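Local coordinates for protein putative NADPH:quinone oxidoreductase (Ralstonia eutropha, PDB 3IUP) that binds NADPH and probably works as an NADPH-dependent quinone oxidoreductase of the medium-chain dehydrogenase/reductase type, at residues I257-E262 against R298-A303. Sequence-based numbering, arbitrary orientation. Where two conformers were deposited one is given.
Sequences ILTCME and RNFGMA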
ATOM      1  N   ILE A 257      -3.865 -12.611  -1.124  1.00 14.04           N
ATOM      2  CA  ILE A 257      -2.954 -12.688  -2.254  1.00 14.18           C
ATOM      3  C   ILE A 257      -1.506 -12.463  -1.804  1.00 13.98           C
ATOM      4  O   ILE A 257      -0.583 -13.224  -2.165  1.00 13.67           O
ATOM      5  CB  ILE A 257      -3.309 -11.704  -3.355  1.00 13.41           C
ATOM      6  CG1 ILE A 257      -4.667 -12.047  -3.964  1.00 14.97           C
ATOM      7  CG2 ILE A 257      -2.176 -11.690  -4.436  1.00 14.68           C
ATOM      8  CD1 ILE A 257      -5.302 -10.970  -4.783  1.00 13.86           C
ATOM      9  N   LEU A 258      -1.284 -11.409  -1.009  1.00 14.63           N
ATOM     10  CA  LEU A 258       0.066 -11.141  -0.498  1.00 14.10           C
ATOM     11  C   LEU A 258       0.583 -12.337   0.297  1.00 14.40           C
ATOM     12  O   LEU A 258       1.765 -12.729   0.167  1.00 14.30           O
ATOM     13  CB  LEU A 258       0.090  -9.865   0.334  1.00 13.17           C
ATOM     14  CG  LEU A 258      -0.092  -8.582  -0.477  1.00 16.67           C
ATOM     15  CD1 LEU A 258      -0.366  -7.381   0.447  1.00 16.02           C
ATOM     16  CD2 LEU A 258       1.170  -8.369  -1.392  1.00 15.62           C
ATOM     17  N   THR A 259      -0.247 -12.878   1.167  1.00 13.76           N
ATOM     18  CA  THR A 259       0.156 -14.014   1.985  1.00 15.76           C
ATOM     19  C   THR A 259       0.592 -15.193   1.095  1.00 16.07           C
ATOM     20  O   THR A 259       1.640 -15.830   1.331  1.00 15.59           O
ATOM     21  CB  THR A 259      -0.996 -14.395   2.973  1.00 14.10           C
ATOM     22  OG1 THR A 259      -1.317 -13.265   3.792  1.00 18.43           O
ATOM     23  CG2 THR A 259      -0.648 -15.594   3.863  1.00 17.01           C
ATOM     24  N   CYS A 260      -0.219 -15.502   0.088  1.00 16.14           N
ATOM     25  CA  CYS A 260       0.092 -16.637  -0.795  1.00 15.50           C
ATOM     26  C   CYS A 260       1.296 -16.357  -1.662  1.00 15.67           C
ATOM     27  O   CYS A 260       2.096 -17.250  -1.922  1.00 14.57           O
ATOM     28  CB  CYS A 260      -1.106 -17.019  -1.654  1.00 15.42           C
ATOM     29  SG  CYS A 260      -2.468 -17.650  -0.688  1.00 18.20           S
HETATM   30  N   MSE A 261       1.487 -15.089  -2.063  1.00 15.19           N
HETATM   31  CA  MSE A 261       2.667 -14.737  -2.850  1.00 14.38           C
HETATM   32  C   MSE A 261       3.938 -14.986  -1.998  1.00 14.93           C
HETATM   33  O   MSE A 261       4.956 -15.478  -2.492  1.00 16.87           O
HETATM   34  CB  MSE A 261       2.633 -13.267  -3.260  1.00 13.85           C
HETATM   35  CG  MSE A 261       1.787 -12.977  -4.398  1.00 13.08           C
HETATM   36 SE   MSE A 261       1.742 -11.054  -4.773  0.75 11.72          SE
HETATM   37  CE  MSE A 261       0.714 -11.172  -6.401  1.00 15.33           C
ATOM     38  N   GLU A 262       3.895 -14.611  -0.741  1.00 16.50           N
ATOM     39  CA  GLU A 262       5.074 -14.766   0.108  1.00 17.18           C
ATOM     40  C   GLU A 262       5.300 -16.282   0.340  1.00 17.74           C
ATOM     41  O   GLU A 262       6.444 -16.727   0.340  1.00 17.70           O
ATOM     42  CB  GLU A 262       4.901 -14.015   1.409  1.00 18.02           C
ATOM     43  CG  GLU A 262       6.070 -14.086   2.350  1.00 17.83           C
ATOM     44  CD  GLU A 262       7.335 -13.368   1.887  1.00 22.31           C
ATOM     45  OE1 GLU A 262       7.447 -12.856   0.741  1.00 20.48           O
ATOM     46  OE2 GLU A 262       8.278 -13.354   2.720  1.00 23.41           O
ATOM     47  N   ARG A 298      -0.506  -9.317   8.555  1.00 22.59           N
ATOM     48  CA  ARG A 298       0.684  -8.994   7.802  1.00 23.21           C
ATOM     49  C   ARG A 298       1.687 -10.129   7.876  1.00 24.24           C
ATOM     50  O   ARG A 298       2.788  -9.935   8.384  1.00 28.82           O
ATOM     51  CB  ARG A 298       1.279  -7.724   8.386  1.00 22.59           C
ATOM     52  CG  ARG A 298       0.412  -6.508   8.083  1.00 22.88           C
ATOM     53  CD  ARG A 298       0.809  -5.264   8.935  1.00 23.07           C
ATOM     54  NE  ARG A 298       0.906  -5.602  10.339  1.00 25.90           N
ATOM     55  CZ  ARG A 298      -0.123  -5.893  11.129  1.00 27.40           C
ATOM     56  NH1 ARG A 298      -1.357  -5.873  10.661  1.00 29.68           N
ATOM     57  NH2 ARG A 298       0.076  -6.265  12.375  1.00 24.81           N
ATOM     58  N   ASN A 299       1.362 -11.291   7.352  1.00 22.90           N
ATOM     59  CA  ASN A 299       2.224 -12.451   7.488  0.50 22.65           C
ATOM     60  C   ASN A 299       2.980 -12.691   6.186  1.00 22.84           C
ATOM     61  O   ASN A 299       3.111 -13.832   5.739  1.00 24.80           O
ATOM     62  CB  ASN A 299       1.369 -13.670   7.902  0.50 22.92           C
ATOM     63  CG  ASN A 299       0.072 -13.751   7.127  0.50 21.37           C
ATOM     64  OD1 ASN A 299      -0.116 -13.022   6.146  0.50 17.71           O
ATOM     65  ND2 ASN A 299      -0.842 -14.612   7.570  0.50 19.47           N
ATOM     66  N   PHE A 300       3.461 -11.612   5.566  1.00 20.90           N
ATOM     67  CA  PHE A 300       4.094 -11.695   4.286  1.00 19.79           C
ATOM     68  C   PHE A 300       5.363 -10.845   4.197  1.00 18.76           C
ATOM     69  O   PHE A 300       5.835 -10.513   3.130  1.00 18.34           O
ATOM     70  CB  PHE A 300       3.063 -11.369   3.190  1.00 19.65           C
ATOM     71  CG  PHE A 300       2.162 -10.181   3.494  1.00 19.85           C
ATOM     72  CD1 PHE A 300       2.652  -8.885   3.475  1.00 22.35           C
ATOM     73  CD2 PHE A 300       0.811 -10.356   3.789  1.00 17.52           C
ATOM     74  CE1 PHE A 300       1.793  -7.801   3.744  1.00 22.15           C
ATOM     75  CE2 PHE A 300      -0.012  -9.293   4.051  1.00 19.15           C
ATOM     76  CZ  PHE A 300       0.468  -8.017   4.031  1.00 20.57           C
ATOM     77  N   GLY A 301       5.970 -10.557   5.338  1.00 18.35           N
ATOM     78  CA  GLY A 301       7.236  -9.850   5.354  1.00 17.84           C
ATOM     79  C   GLY A 301       7.056  -8.366   5.105  1.00 16.96           C
ATOM     80  O   GLY A 301       5.961  -7.842   5.234  1.00 16.96           O
HETATM   81  N   MSE A 302       8.149  -7.713   4.737  1.00 15.88           N
HETATM   82  CA  MSE A 302       8.213  -6.267   4.640  0.60 15.87           C
HETATM   83  C   MSE A 302       8.216  -5.758   3.206  1.00 15.69           C
HETATM   84  O   MSE A 302       8.035  -4.570   2.975  1.00 14.83           O
HETATM   85  CB  MSE A 302       9.454  -5.786   5.394  0.60 16.73           C
HETATM   86  CG  MSE A 302       9.481  -6.267   6.840  0.60 18.40           C
HETATM   87 SE   MSE A 302       8.047  -5.397   7.786  0.45 25.86          SE
HETATM   88  CE  MSE A 302       8.798  -3.638   7.668  0.60 14.33           C
ATOM     89  N   ALA A 303       8.423  -6.653   2.224  1.00 13.36           N
ATOM     90  CA  ALA A 303       8.585  -6.235   0.828  1.00 13.45           C
ATOM     91  C   ALA A 303       7.263  -6.323   0.080  1.00 13.30           C
ATOM     92  O   ALA A 303       6.990  -7.245  -0.711  1.00 11.44           O
ATOM     93  CB  ALA A 303       9.714  -7.027   0.090  1.00 12.79           C
TER
HETATM   94  O   HOH W   1       2.895 -16.016   3.735  1.00 28.67           O
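L258 lies over one face of the F300 ring. Its CB makes the CH-pi contact, 3.7 Å from the ring centroid and 17° off the ring normal. CD1 of L258 reaches further along the same ring and comes within 3.7 Å of F300 CZ. The backbone also takes part, since L258 O is 3.6 Å from F300 CB. On the opposite face of the ring is CA of R298, near the rim. W304 packs edge-to-face with F300.

T259 meets the edge of this ring. Its OG1 lies in the ring plane, 3.6 Å from F300 CD2. OG1 sits beside its own backbone N (chi1 -58°) and hydrogen-bonds to G255 O, one turn back in the helix. CG2 of T259 lies near the N299 side chain, whose position is doubtful. A water donates to both T259 O and N299 O and so bridges the two backbones.

The helix, 253-266, follows strand 243-249 of the six-stranded parallel sheet, in what is probably the Rossmann-type nucleotide-binding domain. The loop holding F300 leads into 304-308, an outermost strand of that sheet within the chain.

E262 runs alongside the F300 backbone. Its CB is 3.7 Å from F300 CB. The chain bends at chi2 (68°), and the carboxylate carbon CD comes to 3.5 Å from F300 O. This approach to F300 O is not a hydrogen bond. The polar partners of the carboxylate lie outside the two segments: OE1 forms a salt bridge with K281, and OE2 accepts a hydrogen bond from S277 N.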